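Local coordinates for A-type flavoprotein (Giardia intestinalis, PDB 2Q9U) that scavenges dioxygen as a flavodiiron protein, probably reducing it at a diiron centre with electrons relayed by flavin mononucleotide, at residues A[173-178]-A[190-195]; A[182-187]-A[230-235]. All coordinates share one frame; numbering follows the deposited sequence.

How the contacts relate
The two contacts lie side by side in the metallo-beta-lactamase-like domain, their centres about 8 Å apart, and their segments alternate along the chain. Two bonds, both probably hydrogen bonds, tie them together: Q175 OE1 of contact 1 lies 2.8 Å from V232 N of contact 2, and F173 O lies 2.9 Å from W234 NE1. The valines join them by apolar packing, with V192 CG1 3.4 Å from V232 CG2. One end of each contact lies near the mu-oxo-diiron centre. H230 of contact 2 binds an iron directly, whereas the side chain of H176 in contact 1 comes within about 5 Å of the cluster. Residues 182-187 lie on the side of contact 2 away from the metals.

Contact 1 of 2, residues A[173-178]-A[190-195]; sequences FGQHYA and SHVMHL
L195 and V192, on one flank of helix 189-204, pack against Q175 and Y177 of the loop that follows strand 166-170, joining helix to loop within the metallo-beta-lactamase-like domain. The apolar part rests mainly on L195. Its CD1 comes 3.6 Å from Y177 CD1, touching the ring obliquely at the CG-CD1 side, and its CB lies 3.8 Å from Q175 CB. Leucine suits the place because its stem packs on Q175 while CD1 reaches the tyrosine ring. V192 contributes CG1, 3.9 Å from Q175 CD, and its other methyl, CG2, lies on the same side of the Y177 ring as L195 CD1, obliquely at the CE2 end.

The aromatic part is an offset edge-to-face pair. The edge of H191 is directed at the face of Y177, with centroids 5.3 Å apart and planes at 84°. Both side chains have CG anti to the backbone N (chi1 -176° for H191), carrying each ring to this meeting. Histidine is apt, since H191 NE2 is hydrogen-bonded to E37 OE1 while the CD2-NE2 edge also meets the tyrosine.

The Q175 chain bends at chi2 (75°), bringing NE2 to F173 O at 3.0 Å, on an in-plane lone pair. Q175 OE1 accepts from V232 N, so the amide is held at both ends. Across the segments, one water accepts from H176 N at 2.9 Å and donates to L195 O at 2.8 Å.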
# COMPACT_ATOMS: atom_id res chain seq x y z
N PHE A 173 -21.38 -9.82 -18.48
CA PHE A 173 -20.28 -9.88 -19.46
C PHE A 173 -19.23 -8.80 -19.23
O PHE A 173 -18.36 -8.59 -20.07
CB PHE A 173 -20.77 -9.84 -20.92
CG PHE A 173 -21.59 -11.04 -21.29
CD1 PHE A 173 -22.98 -11.05 -21.06
CD2 PHE A 173 -20.99 -12.16 -21.84
CE1 PHE A 173 -23.75 -12.19 -21.38
CE2 PHE A 173 -21.74 -13.31 -22.17
CZ PHE A 173 -23.12 -13.31 -21.93
N GLY A 174 -19.29 -8.16 -18.06
CA GLY A 174 -18.38 -7.07 -17.73
C GLY A 174 -17.01 -7.52 -17.27
O GLY A 174 -16.81 -8.69 -16.85
N GLN A 175 -16.05 -6.59 -17.33
CA GLN A 175 -14.76 -6.78 -16.66
C GLN A 175 -14.31 -5.40 -16.19
O GLN A 175 -14.54 -4.38 -16.87
CB GLN A 175 -13.67 -7.39 -17.58
CG GLN A 175 -14.15 -8.05 -18.90
CD GLN A 175 -14.56 -7.01 -19.95
OE1 GLN A 175 -13.81 -6.08 -20.26
NE2 GLN A 175 -15.75 -7.18 -20.51
N HIS A 176 -13.67 -5.38 -15.03
CA HIS A 176 -13.09 -4.14 -14.52
C HIS A 176 -11.77 -3.94 -15.25
O HIS A 176 -10.69 -4.45 -14.85
CB HIS A 176 -12.95 -4.17 -13.00
CG HIS A 176 -14.26 -4.14 -12.28
ND1 HIS A 176 -15.21 -3.16 -12.50
CD2 HIS A 176 -14.75 -4.94 -11.30
CE1 HIS A 176 -16.25 -3.38 -11.71
NE2 HIS A 176 -15.99 -4.45 -10.97
N TYR A 177 -11.88 -3.27 -16.39
CA TYR A 177 -10.74 -3.10 -17.29
C TYR A 177 -10.78 -1.71 -17.93
O TYR A 177 -11.68 -1.44 -18.73
CB TYR A 177 -10.77 -4.21 -18.36
CG TYR A 177 -9.61 -4.22 -19.33
CD1 TYR A 177 -8.32 -3.87 -18.94
CD2 TYR A 177 -9.81 -4.60 -20.68
CE1 TYR A 177 -7.24 -3.91 -19.85
CE2 TYR A 177 -8.75 -4.64 -21.57
CZ TYR A 177 -7.48 -4.30 -21.17
OH TYR A 177 -6.46 -4.34 -22.09
N ALA A 178 -9.84 -0.83 -17.55
CA ALA A 178 -9.74 0.49 -18.17
C ALA A 178 -8.85 0.41 -19.41
O ALA A 178 -7.68 0.04 -19.30
CB ALA A 178 -9.16 1.57 -17.17
N SER A 190 -7.25 -13.22 -24.40
CA SER A 190 -6.97 -14.01 -23.20
C SER A 190 -6.90 -13.14 -21.94
O SER A 190 -7.35 -13.56 -20.88
CB SER A 190 -5.73 -14.92 -23.33
OG SER A 190 -4.55 -14.17 -23.53
N HIS A 191 -6.35 -11.93 -22.06
CA HIS A 191 -6.31 -10.99 -20.95
C HIS A 191 -7.74 -10.54 -20.55
O HIS A 191 -8.06 -10.49 -19.37
CB HIS A 191 -5.45 -9.76 -21.29
CG HIS A 191 -5.31 -8.82 -20.13
ND1 HIS A 191 -4.87 -9.25 -18.90
CD2 HIS A 191 -5.58 -7.50 -20.00
CE1 HIS A 191 -4.87 -8.23 -18.06
NE2 HIS A 191 -5.30 -7.16 -18.70
N VAL A 192 -8.56 -10.21 -21.54
CA VAL A 192 -9.95 -9.81 -21.29
C VAL A 192 -10.67 -10.97 -20.59
O VAL A 192 -11.41 -10.77 -19.62
CB VAL A 192 -10.69 -9.43 -22.58
CG1 VAL A 192 -12.16 -8.97 -22.24
CG2 VAL A 192 -9.94 -8.32 -23.34
N MET A 193 -10.42 -12.21 -21.05
CA MET A 193 -11.07 -13.36 -20.45
C MET A 193 -10.63 -13.58 -19.03
O MET A 193 -11.44 -13.96 -18.19
CB MET A 193 -10.89 -14.63 -21.31
CG MET A 193 -11.72 -14.64 -22.56
SD MET A 193 -13.52 -14.58 -22.23
CE MET A 193 -13.75 -15.94 -21.06
N HIS A 194 -9.34 -13.35 -18.77
CA HIS A 194 -8.85 -13.38 -17.38
C HIS A 194 -9.66 -12.44 -16.49
O HIS A 194 -10.12 -12.83 -15.41
CB HIS A 194 -7.35 -13.05 -17.34
CG HIS A 194 -6.83 -12.76 -15.97
ND1 HIS A 194 -6.28 -13.73 -15.17
CD2 HIS A 194 -6.79 -11.61 -15.26
CE1 HIS A 194 -5.91 -13.18 -14.02
NE2 HIS A 194 -6.21 -11.90 -14.05
N LEU A 195 -9.85 -11.20 -16.92
CA LEU A 195 -10.58 -10.22 -16.10
C LEU A 195 -12.08 -10.52 -16.07
O LEU A 195 -12.76 -10.25 -15.07
CB LEU A 195 -10.30 -8.80 -16.62
CG LEU A 195 -8.84 -8.34 -16.42
CD1 LEU A 195 -8.65 -6.99 -17.13
CD2 LEU A 195 -8.45 -8.24 -14.92
O HOH W 1 -12.72 -7.79 -13.76

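Contact 2 of 2, residues A[182-187]-A[230-235]. With FEO (mu-oxo-diiron), chain G.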
# COMPACT_ATOMS: atom_id res chain seq x y z
N ARG A 182 -12.75 -0.41 -27.21
CA ARG A 182 -14.13 -0.73 -26.86
C ARG A 182 -14.50 -2.18 -27.05
O ARG A 182 -15.52 -2.62 -26.52
CB ARG A 182 -15.13 0.20 -27.57
CG ARG A 182 -14.85 1.70 -27.31
CD ARG A 182 -15.00 2.10 -25.80
NE ARG A 182 -14.30 3.40 -25.63
CZ ARG A 182 -13.39 3.69 -24.73
NH1 ARG A 182 -13.06 2.81 -23.76
NH2 ARG A 182 -12.84 4.90 -24.78
N TRP A 183 -13.69 -2.93 -27.80
CA TRP A 183 -14.03 -4.31 -28.12
C TRP A 183 -12.95 -5.28 -27.65
O TRP A 183 -11.76 -4.99 -27.75
CB TRP A 183 -14.16 -4.50 -29.62
CG TRP A 183 -15.21 -3.69 -30.30
CD1 TRP A 183 -15.02 -2.58 -31.06
CD2 TRP A 183 -16.61 -3.97 -30.33
NE1 TRP A 183 -16.23 -2.14 -31.57
CE2 TRP A 183 -17.22 -2.98 -31.14
CE3 TRP A 183 -17.42 -4.96 -29.73
CZ2 TRP A 183 -18.61 -2.94 -31.37
CZ3 TRP A 183 -18.81 -4.93 -29.98
CH2 TRP A 183 -19.38 -3.92 -30.79
N ALA A 184 -13.40 -6.46 -27.21
CA ALA A 184 -12.51 -7.49 -26.67
C ALA A 184 -11.45 -7.92 -27.71
O ALA A 184 -10.26 -8.09 -27.38
CB ALA A 184 -13.34 -8.71 -26.21
N ASP A 185 -11.89 -8.03 -28.96
CA ASP A 185 -11.04 -8.51 -30.06
C ASP A 185 -9.91 -7.53 -30.42
O ASP A 185 -8.90 -7.93 -31.01
CB ASP A 185 -11.92 -8.85 -31.29
CG ASP A 185 -12.79 -7.67 -31.72
OD1 ASP A 185 -12.31 -6.85 -32.52
OD2 ASP A 185 -13.93 -7.54 -31.24
N GLU A 186 -10.07 -6.26 -30.06
CA GLU A 186 -9.00 -5.28 -30.19
C GLU A 186 -7.94 -5.35 -29.09
O GLU A 186 -6.92 -4.67 -29.19
CB GLU A 186 -9.56 -3.87 -30.26
CG GLU A 186 -10.59 -3.68 -31.39
CD GLU A 186 -11.34 -2.38 -31.28
OE1 GLU A 186 -11.68 -1.97 -30.15
OE2 GLU A 186 -11.60 -1.76 -32.33
N CYS A 187 -8.19 -6.16 -28.06
CA CYS A 187 -7.29 -6.33 -26.93
C CYS A 187 -6.63 -7.69 -27.04
O CYS A 187 -6.83 -8.38 -28.05
CB CYS A 187 -8.08 -6.24 -25.63
SG CYS A 187 -8.93 -4.67 -25.45
N HIS A 230 -19.27 -2.58 -18.09
CA HIS A 230 -17.89 -2.50 -17.59
C HIS A 230 -16.89 -3.07 -18.60
O HIS A 230 -17.08 -4.19 -19.10
CB HIS A 230 -17.72 -3.28 -16.29
CG HIS A 230 -18.44 -2.69 -15.12
ND1 HIS A 230 -18.10 -1.48 -14.56
CD2 HIS A 230 -19.47 -3.17 -14.38
CE1 HIS A 230 -18.91 -1.23 -13.54
NE2 HIS A 230 -19.75 -2.24 -13.41
N GLY A 231 -15.85 -2.29 -18.91
CA GLY A 231 -14.75 -2.82 -19.69
C GLY A 231 -15.08 -2.88 -21.17
O GLY A 231 -15.73 -1.96 -21.69
N VAL A 232 -14.65 -3.95 -21.83
CA VAL A 232 -14.84 -4.06 -23.28
C VAL A 232 -16.10 -4.85 -23.61
O VAL A 232 -16.65 -5.62 -22.78
CB VAL A 232 -13.61 -4.67 -24.02
CG1 VAL A 232 -12.40 -3.78 -23.83
CG2 VAL A 232 -13.31 -6.09 -23.53
N SER A 233 -16.57 -4.64 -24.83
CA SER A 233 -17.77 -5.30 -25.34
C SER A 233 -17.39 -6.42 -26.30
O SER A 233 -16.21 -6.58 -26.67
CB SER A 233 -18.68 -4.25 -26.00
OG SER A 233 -19.21 -3.42 -25.00
N TRP A 234 -18.39 -7.20 -26.71
CA TRP A 234 -18.16 -8.49 -27.32
C TRP A 234 -18.84 -8.61 -28.69
O TRP A 234 -20.02 -8.19 -28.89
CB TRP A 234 -18.70 -9.61 -26.40
CG TRP A 234 -18.12 -9.61 -25.03
CD1 TRP A 234 -18.62 -8.97 -23.91
CD2 TRP A 234 -16.92 -10.27 -24.62
NE1 TRP A 234 -17.77 -9.19 -22.83
CE2 TRP A 234 -16.73 -9.99 -23.25
CE3 TRP A 234 -15.97 -11.07 -25.29
CZ2 TRP A 234 -15.65 -10.49 -22.51
CZ3 TRP A 234 -14.86 -11.56 -24.55
CH2 TRP A 234 -14.73 -11.27 -23.19
N ARG A 235 -18.12 -9.22 -29.62
CA ARG A 235 -18.62 -9.58 -30.92
C ARG A 235 -17.84 -10.81 -31.49
O ARG A 235 -16.92 -11.23 -30.94
CB ARG A 235 -18.57 -8.37 -31.87
CG ARG A 235 -17.16 -8.03 -32.29
CD ARG A 235 -16.99 -6.70 -32.94
NE ARG A 235 -15.63 -6.22 -33.03
CZ ARG A 235 -15.27 -5.13 -33.67
NH1 ARG A 235 -16.13 -4.41 -34.31
NH2 ARG A 235 -14.04 -4.78 -33.69
FE1 FEO G . -21.45 -2.38 -12.17
FE2 FEO G . -23.73 -3.94 -10.09
O FEO G . -22.83 -2.30 -10.94
O HOH W 2 -13.63 0.06 -22.96
O HOH W 3 -17.42 -1.41 -24.65
O HOH W 4 -15.17 -8.93 -29.45
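D185 OD2 is gripped twice: R235 NE donates to it at 2.8 Å, and a water that also accepts from R235 N donates to it. The other carboxylate oxygen, D185 OD1, takes R235 NH2 on its syn lone pair at 2.9 Å. This is a side-on, two-nitrogen salt bridge, with both oxygens close to the guanidinium plane. D185 has chi1 near 55°, setting CG between the backbone N and the carbonyl carbon, and this brings the carboxylate to the guanidinium edge.

The flat face of the same guanidinium lies on the indole of W183, the planes only 2° apart. R235 CZ stands 3.6 Å from the centroid of the five-membered ring, a cation-pi contact, while CD makes a CH-pi contact over the six-membered ring. Arginine suits this place because its edge can bond the acid while its face stacks on the tryptophan; the two contacts together should fix its rotation.

The backbones are joined by a single beta bridge between W183 and S233. S233 N donates to R182 O at 2.8 Å, and A184 N donates to S233 O at 2.9 Å. Beside the bridge, the small A184 CB abuts both V232 CG2, at 3.7 Å, and the face of W234, where it makes a CH-pi contact over the six-membered ring. C187 SG packs on V232 CG1.

At the far end, H230 NE2 binds one iron at 2.1 Å, alongside H90, D89 and D171, as belongs to the diiron site of a flavodiiron protein's metallo-beta-lactamase-like domain.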